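Local coordinates for protein cytochrome P450 reductase (Amycolatopsis methanolica 239, PDB 5OGX) that transfers electrons from NADH through FAD and a [2Fe-2S] cluster to the cytochrome P450 partner GcoA, which O-demethylates guaiacol and related lignin-derived aromatics, at residues A105-V110 and V120-A125; V136-P141 and V188-P193; G243-A248 and V271-P276; I113-R118 and A247-D252. All coordinates share one frame; numbering follows the deposited sequence.

Contact 1: residues A105-V110 and V120-A125; sequences ATVLEV and VLLGLA
Two residues of one strand, L108 and E109, stand across from the single residue L121 in the hairpin of strands 101-114 and 117-124, a classic beta bulge in the antiparallel FAD-binding sheet. Backbone bonds set the register. T106 and G123 form a hydrogen-bonded pair, with G123 N to T106 O at 2.7 Å and a return bond from T106 N to G123 O. At the bulge, L121 O takes L108 N at 2.8 Å and, more weakly, E109 N at 3.5 Å, while L121 N gives a nearly straight bond to E109 O (176°). Past the bulge the pairing has slipped by one residue.

Apolar contacts line the buried face of A105, V107, L122 and L124. V107 CG2 meets L122 CD2 at 3.8 Å, and L124 CD2 reaches A105 CB at 3.8 Å; V188 of the neighbouring strand packs against V107 there. L108, the bulge residue, points toward the partner strand, and its CG and CD1 lie against the backbone of G123, CG 3.6 Å from G123 N. The extended chain of E109 runs alongside L121 and carries OE1 to 3.6 Å from L121 CD1.

Water adds a last link at the T106 end: one molecule sits 2.7 Å from T106 OG1 and donates to G123 O.

Contact 2: residues V136-P141 and V188-P193; sequences VELVVP and VEATGP
E137 O is gripped by two donors, T191 N at 2.9 Å and a water at 3.0 Å. E137 N in turn bonds to T191 O at 2.8 Å, nearly straight and close to the line of the carbonyl, which completes a hydrogen-bonded antiparallel pair; V139 N reaches E189 O at 3.0 Å. This joins strands 135-139 and 187-194 in the FAD-binding sheet. E137 and T191 point the same way. T191 OG1 lies between its backbone N and carbonyl carbon (chi1 59°), on the E137 side, where the same water meets it at 2.9 Å.

On the opposite face L138 CD2 lies 3.6 Å from A190 CB and also touches V188 CG1, with W177 packed nearby. At the strand end, the extended chain of E189 passes over V139, its CD 3.6 Å from V139 CG2. With an alanine at V139 only CB would still touch, and the loss of both methyls would probably open a gap beside E189 CG and CD and let the carboxylate turn more freely. A further water joins V139 O to E189 N.

L138, A190 and V188 thus offer apolar packing, whereas beside T191 the E137 carboxylate, paired with R146, reaches the cluster-binding residue N38 by a hydrogen bond.

Contact 3: residues G243-A248 and V271-P276; sequences GVRGAA and VLSDEP
V244 and L272 make the tight part of this contact, side by side on neighbouring parallel strands, with V244 CG2 3.6 Å from L272 CD2. With V244 CG1 anti to the carbonyl carbon (chi1 -64°), CG2 is left between N and the carbonyl carbon, facing L272. The other methyl of L272, CD1, lies 3.6 Å from A247 N and so packs on the chain after the strand has turned. Beneath these side chains V244 N bonds to V271 O at 3.0 Å and S273 N to V244 O, in the usual parallel ladder.

Past that point both chains turn a corner, yet the backbone stays held: R245 O accepts from two consecutive amides, D274 N and E275 N, each at 2.9 Å.

The looser side is built of a long ion pair and waters. R245 NH1 stands 3.9 Å from E275 OE2, the guanidinium and carboxylate planes at 90°, and E275 OE1 has its stronger partner in R115, which belongs to the FAD-binding part of the chain. One water runs from A247 N to E275 O, another from A248 N to E275 OE1. A close exception is R245 CG, a methylene 3.2 Å from D274 OD2.

Strands 238-244 and 266-272, joined through helix 253-262, form a beta-alpha-beta crossover in the parallel sheet of the ferredoxin-reductase-type NAD-binding domain.

Contact 4: residues I113-R118 and A247-D252; sequences IARDTR and AADLYD
R115 grips D249 side-on through two nitrogens, but the carboxylate is twisted 43° from the guanidinium plane. NE bonds to OD1 at 2.9 Å and NH1 to OD2 at 2.8 Å; both acceptors lie in the plane of the arginine, whereas both nitrogens approach from above the plane of the aspartate. The arginine sits in the type II turn A114-T117 that closes the hairpin of strands 101-114 and 117-124, and the aspartate in the loop after strand 238-244, so the pair joins the FAD-binding and NAD-binding parts of the reductase.

A bend at chi3 (62°) brings the guanidinium back along the loop, where A248 CB covers one face over its centre. R115 N also bonds to A248 O at 2.9 Å. D249 OD2 accepts from G246 N as well, so the ion pair lies within a wider polar network. A methionine in place of R115 would probably leave D249, and E275 beyond it, without their shared positive charge and loosen the join between the two domains.

Further along, A114 CB fits against the loop backbone, 3.4 Å from L250 O. One water ties I113 O to L250 O, another T117 OG1 to D249 O. Y251, whose hydroxyl bonds to the FAD-binding residue H164, receives I113 CD1 over one face of its ring, 3.9 Å from the centroid and offset toward the rim at CD2.

Overall arrangement
Contacts 1 and 2 belong to one antiparallel sheet: strands 101-114 and 187-194 are neighbours, A105 O probably bonds to V188 N, and L122 meets L138 between them. Contact 2 is the most buried of the four, while contact 1 is only partly buried. Contact 3 lies where two strands leave the parallel sheet of the other domain, its centre about 30 Å from that of contact 1. Contact 4 joins the two domains: it uses the same hairpin as contact 1 and shares A247 and A248 with contact 3. Backbone ladders and apolar packing dominate within the sheets; where the domains meet, a two-nitrogen salt bridge is added to apolar and water-mediated contacts.

Contact 1: residues A105-V110 and V120-A125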
loop_
_atom_site.group_PDB
_atom_site.type_symbol
_atom_site.label_atom_id
_atom_site.label_comp_id
_atom_site.label_asym_id
_atom_site.label_seq_id
_atom_site.Cartn_x
_atom_site.Cartn_y
_atom_site.Cartn_z
ATOM N N ALA A 105 2.114 -18.471 -6.885
ATOM C CA ALA A 105 0.967 -18.240 -6.013
ATOM C C ALA A 105 -0.232 -19.048 -6.481
ATOM O O ALA A 105 -0.545 -19.054 -7.676
ATOM C CB ALA A 105 0.598 -16.756 -5.980
ATOM N N THR A 106 -0.914 -19.708 -5.535
ATOM C CA THR A 106 -2.079 -20.538 -5.825
ATOM C C THR A 106 -3.238 -20.111 -4.938
ATOM O O THR A 106 -3.062 -19.928 -3.728
ATOM C CB THR A 106 -1.772 -22.035 -5.607
ATOM O OG1 THR A 106 -0.627 -22.408 -6.384
ATOM C CG2 THR A 106 -2.959 -22.890 -6.024
ATOM N N VAL A 107 -4.418 -19.944 -5.530
ATOM C CA VAL A 107 -5.577 -19.543 -4.740
ATOM C C VAL A 107 -5.926 -20.674 -3.782
ATOM O O VAL A 107 -6.224 -21.798 -4.203
ATOM C CB VAL A 107 -6.772 -19.189 -5.635
ATOM C CG1 VAL A 107 -7.971 -18.815 -4.772
ATOM C CG2 VAL A 107 -6.419 -18.045 -6.585
ATOM N N LEU A 108 -5.872 -20.383 -2.484
ATOM C CA LEU A 108 -6.321 -21.328 -1.471
ATOM C C LEU A 108 -7.778 -21.121 -1.098
ATOM O O LEU A 108 -8.487 -22.101 -0.832
ATOM C CB LEU A 108 -5.450 -21.213 -0.220
ATOM C CG LEU A 108 -3.974 -21.540 -0.426
ATOM C CD1 LEU A 108 -3.238 -21.517 0.905
ATOM C CD2 LEU A 108 -3.790 -22.879 -1.137
ATOM N N GLU A 109 -8.252 -19.882 -1.099
ATOM C CA GLU A 109 -9.643 -19.598 -0.777
ATOM C C GLU A 109 -10.031 -18.263 -1.387
ATOM O O GLU A 109 -9.209 -17.342 -1.454
ATOM C CB GLU A 109 -9.877 -19.562 0.737
ATOM C CG GLU A 109 -11.302 -19.175 1.125
ATOM C CD GLU A 109 -11.599 -19.410 2.592
ATOM O OE1 GLU A 109 -10.762 -19.036 3.436
ATOM O OE2 GLU A 109 -12.669 -19.981 2.899
ATOM N N VAL A 110 -11.276 -18.173 -1.842
ATOM C CA VAL A 110 -11.897 -16.904 -2.198
ATOM C C VAL A 110 -13.271 -16.890 -1.545
ATOM O O VAL A 110 -14.068 -17.820 -1.736
ATOM C CB VAL A 110 -11.981 -16.691 -3.721
ATOM C CG1 VAL A 110 -12.516 -17.917 -4.421
ATOM C CG2 VAL A 110 -12.830 -15.471 -4.041
ATOM N N VAL A 120 -9.203 -12.964 -0.470
ATOM C CA VAL A 120 -8.479 -13.896 -1.319
ATOM C C VAL A 120 -7.240 -14.350 -0.566
ATOM O O VAL A 120 -6.446 -13.519 -0.113
ATOM C CB VAL A 120 -8.105 -13.261 -2.669
ATOM C CG1 VAL A 120 -7.252 -14.215 -3.467
ATOM C CG2 VAL A 120 -9.366 -12.845 -3.436
ATOM N N LEU A 121 -7.079 -15.659 -0.422
ATOM C CA LEU A 121 -5.900 -16.233 0.211
ATOM C C LEU A 121 -5.056 -16.878 -0.876
ATOM O O LEU A 121 -5.539 -17.759 -1.592
ATOM C CB LEU A 121 -6.282 -17.261 1.279
ATOM C CG LEU A 121 -7.109 -16.740 2.445
ATOM C CD1 LEU A 121 -7.315 -17.853 3.469
ATOM C CD2 LEU A 121 -6.451 -15.516 3.090
ATOM N N LEU A 122 -3.808 -16.435 -1.005
ATOM C CA LEU A 122 -2.889 -16.938 -2.020
ATOM C C LEU A 122 -1.763 -17.699 -1.338
ATOM O O LEU A 122 -0.988 -17.111 -0.576
ATOM C CB LEU A 122 -2.305 -15.795 -2.856
ATOM C CG LEU A 122 -3.237 -14.902 -3.670
ATOM C CD1 LEU A 122 -2.387 -13.904 -4.454
ATOM C CD2 LEU A 122 -4.098 -15.761 -4.600
ATOM N N GLY A 123 -1.676 -18.998 -1.607
ATOM C CA GLY A 123 -0.600 -19.796 -1.052
ATOM C C GLY A 123 0.650 -19.693 -1.910
ATOM O O GLY A 123 0.588 -19.692 -3.137
ATOM N N LEU A 124 1.794 -19.598 -1.240
ATOM C CA LEU A 124 3.077 -19.425 -1.901
ATOM C C LEU A 124 3.914 -20.691 -1.797
ATOM O O LEU A 124 3.868 -21.406 -0.792
ATOM C CB LEU A 124 3.861 -18.263 -1.288
ATOM C CG LEU A 124 3.180 -16.907 -1.405
ATOM C CD1 LEU A 124 4.108 -15.834 -0.836
ATOM C CD2 LEU A 124 2.825 -16.602 -2.854
ATOM N N ALA A 125 4.696 -20.953 -2.845
ATOM C CA ALA A 125 5.610 -22.093 -2.810
ATOM C C ALA A 125 6.767 -21.863 -1.841
ATOM O O ALA A 125 7.282 -22.826 -1.255
ATOM C CB ALA A 125 6.141 -22.385 -4.214
HETATM O O HOH W 1 1.720 -21.987 -5.107
#

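Contact 2: residues V136-P141 and V188-P193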
loop_
_atom_site.group_PDB
_atom_site.type_symbol
_atom_site.label_atom_id
_atom_site.label_comp_id
_atom_site.label_asym_id
_atom_site.label_seq_id
_atom_site.Cartn_x
_atom_site.Cartn_y
_atom_site.Cartn_z
ATOM N N VAL A 136 1.163 -6.442 -3.173
ATOM C CA VAL A 136 1.611 -7.299 -4.263
ATOM C C VAL A 136 0.905 -6.880 -5.542
ATOM O O VAL A 136 -0.185 -6.303 -5.525
ATOM C CB VAL A 136 1.374 -8.796 -3.991
ATOM C CG1 VAL A 136 2.221 -9.254 -2.813
ATOM C CG2 VAL A 136 -0.119 -9.088 -3.768
ATOM N N GLU A 137 1.560 -7.158 -6.663
ATOM C CA GLU A 137 1.044 -6.783 -7.971
ATOM C C GLU A 137 0.564 -8.038 -8.687
ATOM O O GLU A 137 1.357 -8.960 -8.928
ATOM C CB GLU A 137 2.147 -6.073 -8.753
ATOM C CG GLU A 137 1.762 -5.546 -10.104
ATOM C CD GLU A 137 2.986 -4.960 -10.776
ATOM O OE1 GLU A 137 3.350 -5.424 -11.871
ATOM O OE2 GLU A 137 3.614 -4.067 -10.166
ATOM N N LEU A 138 -0.728 -8.082 -9.012
ATOM C CA LEU A 138 -1.305 -9.208 -9.734
ATOM C C LEU A 138 -1.462 -8.853 -11.205
ATOM O O LEU A 138 -1.669 -7.691 -11.565
ATOM C CB LEU A 138 -2.675 -9.602 -9.164
ATOM C CG LEU A 138 -2.827 -9.842 -7.657
ATOM C CD1 LEU A 138 -4.222 -10.431 -7.350
ATOM C CD2 LEU A 138 -1.740 -10.748 -7.128
ATOM N N VAL A 139 -1.393 -9.873 -12.053
ATOM C CA VAL A 139 -1.663 -9.731 -13.480
ATOM C C VAL A 139 -2.968 -10.458 -13.787
ATOM O O VAL A 139 -3.129 -11.634 -13.435
ATOM C CB VAL A 139 -0.506 -10.284 -14.330
ATOM C CG1 VAL A 139 -0.781 -10.048 -15.820
ATOM C CG2 VAL A 139 0.803 -9.640 -13.919
ATOM N N VAL A 140 -3.901 -9.759 -14.428
ATOM C CA VAL A 140 -5.196 -10.352 -14.756
ATOM C C VAL A 140 -4.979 -11.373 -15.865
ATOM O O VAL A 140 -4.441 -11.035 -16.925
ATOM C CB VAL A 140 -6.223 -9.289 -15.183
ATOM C CG1 VAL A 140 -7.567 -9.954 -15.572
ATOM C CG2 VAL A 140 -6.398 -8.244 -14.083
ATOM N N PRO A 141 -5.377 -12.621 -15.674
ATOM C CA PRO A 141 -5.112 -13.639 -16.699
ATOM C C PRO A 141 -5.801 -13.281 -18.010
ATOM O O PRO A 141 -6.947 -12.833 -18.023
ATOM C CB PRO A 141 -5.694 -14.925 -16.098
ATOM C CG PRO A 141 -6.174 -14.591 -14.749
ATOM C CD PRO A 141 -6.182 -13.118 -14.548
ATOM N N VAL A 188 -1.880 -17.775 -10.010
ATOM C CA VAL A 188 -2.048 -16.340 -10.214
ATOM C C VAL A 188 -0.676 -15.727 -10.433
ATOM O O VAL A 188 0.239 -15.944 -9.633
ATOM C CB VAL A 188 -2.757 -15.676 -9.011
ATOM C CG1 VAL A 188 -2.765 -14.152 -9.142
ATOM C CG2 VAL A 188 -4.180 -16.222 -8.862
ATOM N N GLU A 189 -0.527 -14.971 -11.516
ATOM C CA GLU A 189 0.724 -14.275 -11.779
ATOM C C GLU A 189 0.829 -13.082 -10.838
ATOM O O GLU A 189 -0.075 -12.235 -10.793
ATOM C CB GLU A 189 0.782 -13.824 -13.236
ATOM C CG GLU A 189 2.087 -13.153 -13.634
ATOM C CD GLU A 189 2.123 -12.793 -15.106
ATOM O OE1 GLU A 189 1.159 -13.123 -15.825
ATOM O OE2 GLU A 189 3.116 -12.175 -15.536
ATOM N N ALA A 190 1.920 -13.013 -10.080
ATOM C CA ALA A 190 2.023 -12.015 -9.026
ATOM C C ALA A 190 3.491 -11.744 -8.732
ATOM O O ALA A 190 4.331 -12.642 -8.828
ATOM C CB ALA A 190 1.306 -12.477 -7.753
ATOM N N THR A 191 3.790 -10.495 -8.369
ATOM C CA THR A 191 5.126 -10.115 -7.927
ATOM C C THR A 191 4.997 -9.282 -6.660
ATOM O O THR A 191 4.006 -8.581 -6.450
ATOM C CB THR A 191 5.880 -9.315 -8.978
ATOM O OG1 THR A 191 5.131 -8.131 -9.275
ATOM C CG2 THR A 191 6.030 -10.129 -10.264
ATOM N N GLY A 192 6.004 -9.359 -5.808
ATOM C CA GLY A 192 6.010 -8.557 -4.613
ATOM C C GLY A 192 7.249 -8.841 -3.793
ATOM O O GLY A 192 8.076 -9.681 -4.149
ATOM N N PRO A 193 7.399 -8.137 -2.663
ATOM C CA PRO A 193 6.513 -7.058 -2.222
ATOM C C PRO A 193 6.888 -5.728 -2.850
ATOM O O PRO A 193 8.018 -5.552 -3.329
ATOM C CB PRO A 193 6.764 -7.011 -0.715
ATOM C CG PRO A 193 8.260 -7.288 -0.631
ATOM C CD PRO A 193 8.565 -8.281 -1.775
HETATM O O HOH W 2 3.194 -8.743 -11.306
HETATM O O HOH W 3 6.419 -5.740 -10.321
HETATM O O HOH W 4 -2.681 -14.349 -13.172
#

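Contact 3: residues G243-A248 and V271-P276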
loop_
_atom_site.group_PDB
_atom_site.type_symbol
_atom_site.label_atom_id
_atom_site.label_comp_id
_atom_site.label_asym_id
_atom_site.label_seq_id
_atom_site.Cartn_x
_atom_site.Cartn_y
_atom_site.Cartn_z
ATOM N N GLY A 243 -14.009 3.343 7.296
ATOM C CA GLY A 243 -15.042 4.168 6.688
ATOM C C GLY A 243 -15.714 3.442 5.541
ATOM O O GLY A 243 -15.061 3.101 4.550
ATOM N N VAL A 244 -17.019 3.187 5.663
ATOM C CA VAL A 244 -17.778 2.460 4.654
ATOM C C VAL A 244 -19.118 3.158 4.451
ATOM O O VAL A 244 -19.499 4.064 5.193
ATOM C CB VAL A 244 -18.018 0.987 5.048
ATOM C CG1 VAL A 244 -16.703 0.215 5.147
ATOM C CG2 VAL A 244 -18.764 0.925 6.359
ATOM N N ARG A 245 -19.839 2.718 3.424
ATOM C CA ARG A 245 -21.144 3.302 3.145
ATOM C C ARG A 245 -22.187 2.862 4.168
ATOM O O ARG A 245 -23.012 3.672 4.609
ATOM C CB ARG A 245 -21.585 2.928 1.731
ATOM C CG ARG A 245 -20.963 3.801 0.653
ATOM C CD ARG A 245 -21.425 3.379 -0.736
ATOM N NE ARG A 245 -21.146 1.967 -0.993
ATOM C CZ ARG A 245 -22.079 1.043 -1.207
ATOM N NH1 ARG A 245 -23.366 1.372 -1.199
ATOM N NH2 ARG A 245 -21.724 -0.214 -1.430
ATOM N N GLY A 246 -22.189 1.581 4.534
ATOM C CA GLY A 246 -23.213 1.059 5.424
ATOM C C GLY A 246 -22.720 -0.184 6.129
ATOM O O GLY A 246 -21.641 -0.704 5.835
ATOM N N ALA A 247 -23.551 -0.681 7.058
ATOM C CA ALA A 247 -23.147 -1.834 7.854
ATOM C C ALA A 247 -22.893 -3.057 6.984
ATOM O O ALA A 247 -22.067 -3.910 7.336
ATOM C CB ALA A 247 -24.202 -2.146 8.916
ATOM N N ALA A 248 -23.564 -3.144 5.833
ATOM C CA ALA A 248 -23.377 -4.287 4.950
ATOM C C ALA A 248 -21.957 -4.382 4.415
ATOM O O ALA A 248 -21.549 -5.456 3.948
ATOM C CB ALA A 248 -24.371 -4.212 3.787
ATOM N N VAL A 271 -17.415 3.539 10.664
ATOM C CA VAL A 271 -18.028 4.841 10.404
ATOM C C VAL A 271 -18.796 4.736 9.100
ATOM O O VAL A 271 -18.201 4.452 8.056
ATOM C CB VAL A 271 -16.988 5.981 10.327
ATOM C CG1 VAL A 271 -17.700 7.331 10.319
ATOM C CG2 VAL A 271 -16.007 5.912 11.512
ATOM N N LEU A 272 -20.115 4.960 9.152
ATOM C CA LEU A 272 -20.992 4.747 8.003
ATOM C C LEU A 272 -21.434 6.085 7.425
ATOM O O LEU A 272 -22.011 6.914 8.137
ATOM C CB LEU A 272 -22.225 3.921 8.383
ATOM C CG LEU A 272 -22.101 2.753 9.365
ATOM C CD1 LEU A 272 -23.420 1.980 9.453
ATOM C CD2 LEU A 272 -20.971 1.815 9.017
ATOM N N SER A 273 -21.194 6.274 6.126
ATOM C CA SER A 273 -21.438 7.556 5.479
ATOM C C SER A 273 -22.818 7.675 4.842
ATOM O O SER A 273 -23.371 8.780 4.794
ATOM C CB SER A 273 -20.366 7.805 4.413
ATOM O OG SER A 273 -20.384 6.769 3.444
ATOM N N ASP A 274 -23.391 6.580 4.352
ATOM C CA ASP A 274 -24.611 6.619 3.548
ATOM C C ASP A 274 -25.812 5.970 4.217
ATOM O O ASP A 274 -26.921 6.509 4.139
ATOM C CB ASP A 274 -24.381 5.929 2.196
ATOM C CG ASP A 274 -23.331 6.625 1.339
ATOM O OD1 ASP A 274 -22.728 7.620 1.795
ATOM O OD2 ASP A 274 -23.107 6.167 0.197
ATOM N N GLU A 275 -25.633 4.817 4.854
ATOM C CA GLU A 275 -26.751 4.027 5.374
ATOM C C GLU A 275 -26.670 3.966 6.892
ATOM O O GLU A 275 -25.971 3.098 7.443
ATOM C CB GLU A 275 -26.740 2.619 4.779
ATOM C CG GLU A 275 -27.088 2.566 3.296
ATOM C CD GLU A 275 -26.409 1.419 2.570
ATOM O OE1 GLU A 275 -26.009 0.441 3.235
ATOM O OE2 GLU A 275 -26.279 1.494 1.329
ATOM N N PRO A 276 -27.374 4.838 7.609
ATOM C CA PRO A 276 -27.211 4.895 9.066
ATOM C C PRO A 276 -27.641 3.603 9.745
ATOM O O PRO A 276 -28.495 2.861 9.254
ATOM C CB PRO A 276 -28.112 6.066 9.476
ATOM C CG PRO A 276 -29.148 6.130 8.391
ATOM C CD PRO A 276 -28.420 5.759 7.130
HETATM O O HOH W 5 -26.131 0.418 7.456
HETATM O O HOH W 6 -25.867 -1.377 5.108
#

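Contact 4: residues I113-R118 and A247-D252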
loop_
_atom_site.group_PDB
_atom_site.type_symbol
_atom_site.label_atom_id
_atom_site.label_comp_id
_atom_site.label_asym_id
_atom_site.label_seq_id
_atom_site.Cartn_x
_atom_site.Cartn_y
_atom_site.Cartn_z
ATOM N N ILE A 113 -17.080 -11.835 1.849
ATOM C CA ILE A 113 -17.062 -11.508 3.270
ATOM C C ILE A 113 -17.945 -10.321 3.628
ATOM O O ILE A 113 -18.247 -10.135 4.819
ATOM C CB ILE A 113 -15.622 -11.277 3.782
ATOM C CG1 ILE A 113 -14.949 -10.088 3.079
ATOM C CG2 ILE A 113 -14.790 -12.543 3.617
ATOM C CD1 ILE A 113 -13.559 -9.794 3.628
ATOM N N ALA A 114 -18.377 -9.526 2.657
ATOM C CA ALA A 114 -19.218 -8.358 2.899
ATOM C C ALA A 114 -19.717 -7.872 1.545
ATOM O O ALA A 114 -19.295 -8.370 0.499
ATOM C CB ALA A 114 -18.459 -7.254 3.647
ATOM N N ARG A 115 -20.625 -6.897 1.576
ATOM C CA ARG A 115 -21.136 -6.325 0.336
ATOM C C ARG A 115 -19.987 -5.918 -0.577
ATOM O O ARG A 115 -19.115 -5.135 -0.184
ATOM C CB ARG A 115 -22.024 -5.116 0.620
ATOM C CG ARG A 115 -22.532 -4.442 -0.651
ATOM C CD ARG A 115 -23.665 -3.475 -0.344
ATOM N NE ARG A 115 -23.233 -2.390 0.536
ATOM C CZ ARG A 115 -24.054 -1.472 1.038
ATOM N NH1 ARG A 115 -23.586 -0.517 1.828
ATOM N NH2 ARG A 115 -25.344 -1.513 0.746
ATOM N N ASP A 116 -19.981 -6.484 -1.786
ATOM C CA ASP A 116 -18.975 -6.189 -2.810
ATOM C C ASP A 116 -17.546 -6.401 -2.313
ATOM O O ASP A 116 -16.624 -5.742 -2.791
ATOM C CB ASP A 116 -19.118 -4.758 -3.338
ATOM C CG ASP A 116 -20.345 -4.574 -4.203
ATOM O OD1 ASP A 116 -20.823 -5.570 -4.783
ATOM O OD2 ASP A 116 -20.827 -3.428 -4.299
ATOM N N THR A 117 -17.335 -7.318 -1.371
ATOM C CA THR A 117 -16.020 -7.494 -0.765
ATOM C C THR A 117 -15.663 -8.969 -0.721
ATOM O O THR A 117 -16.478 -9.797 -0.297
ATOM C CB THR A 117 -15.972 -6.903 0.653
ATOM O OG1 THR A 117 -16.437 -5.549 0.627
ATOM C CG2 THR A 117 -14.548 -6.925 1.177
ATOM N N ARG A 118 -14.442 -9.294 -1.150
ATOM C CA ARG A 118 -13.941 -10.657 -1.108
ATOM C C ARG A 118 -12.593 -10.727 -0.404
ATOM O O ARG A 118 -11.749 -9.838 -0.558
ATOM C CB ARG A 118 -13.797 -11.233 -2.506
ATOM C CG ARG A 118 -15.103 -11.789 -3.018
ATOM C CD ARG A 118 -15.005 -12.360 -4.415
ATOM N NE ARG A 118 -16.159 -13.229 -4.625
ATOM C CZ ARG A 118 -16.264 -14.165 -5.562
ATOM N NH1 ARG A 118 -15.276 -14.382 -6.425
ATOM N NH2 ARG A 118 -17.377 -14.887 -5.628
ATOM N N ALA A 247 -23.551 -0.681 7.058
ATOM C CA ALA A 247 -23.147 -1.834 7.854
ATOM C C ALA A 247 -22.893 -3.057 6.984
ATOM O O ALA A 247 -22.067 -3.910 7.336
ATOM C CB ALA A 247 -24.202 -2.146 8.916
ATOM N N ALA A 248 -23.564 -3.144 5.833
ATOM C CA ALA A 248 -23.377 -4.287 4.950
ATOM C C ALA A 248 -21.957 -4.382 4.415
ATOM O O ALA A 248 -21.549 -5.456 3.948
ATOM C CB ALA A 248 -24.371 -4.212 3.787
ATOM N N ASP A 249 -21.199 -3.283 4.467
ATOM C CA ASP A 249 -19.818 -3.239 4.002
ATOM C C ASP A 249 -18.807 -3.682 5.054
ATOM O O ASP A 249 -17.618 -3.809 4.735
ATOM C CB ASP A 249 -19.460 -1.818 3.560
ATOM C CG ASP A 249 -20.361 -1.298 2.457
ATOM O OD1 ASP A 249 -20.519 -1.999 1.440
ATOM O OD2 ASP A 249 -20.893 -0.177 2.604
ATOM N N LEU A 250 -19.229 -3.891 6.296
ATOM C CA LEU A 250 -18.280 -4.169 7.363
ATOM C C LEU A 250 -17.910 -5.642 7.362
ATOM O O LEU A 250 -18.699 -6.502 6.942
ATOM C CB LEU A 250 -18.857 -3.769 8.728
ATOM C CG LEU A 250 -19.249 -2.299 8.911
ATOM C CD1 LEU A 250 -20.092 -2.118 10.162
ATOM C CD2 LEU A 250 -17.971 -1.438 8.964
ATOM N N TYR A 251 -16.696 -5.938 7.821
ATOM C CA TYR A 251 -16.253 -7.322 7.875
ATOM C C TYR A 251 -15.221 -7.507 8.977
ATOM O O TYR A 251 -14.667 -6.544 9.515
ATOM C CB TYR A 251 -15.691 -7.800 6.519
ATOM C CG TYR A 251 -14.501 -7.036 5.981
ATOM C CD1 TYR A 251 -14.681 -5.924 5.159
ATOM C CD2 TYR A 251 -13.195 -7.446 6.256
ATOM C CE1 TYR A 251 -13.607 -5.228 4.645
ATOM C CE2 TYR A 251 -12.100 -6.748 5.737
ATOM C CZ TYR A 251 -12.321 -5.638 4.935
ATOM O OH TYR A 251 -11.254 -4.949 4.411
ATOM N N ASP A 252 -15.011 -8.777 9.333
ATOM C CA ASP A 252 -14.023 -9.187 10.332
ATOM C C ASP A 252 -14.249 -8.515 11.687
ATOM O O ASP A 252 -13.303 -8.286 12.442
ATOM C CB ASP A 252 -12.599 -8.928 9.833
ATOM C CG ASP A 252 -12.126 -10.005 8.888
ATOM O OD1 ASP A 252 -12.860 -11.010 8.744
ATOM O OD2 ASP A 252 -11.041 -9.840 8.287
HETATM O O HOH W 7 -19.601 -9.016 6.839
HETATM O O HOH W 8 -16.042 -3.560 2.489
#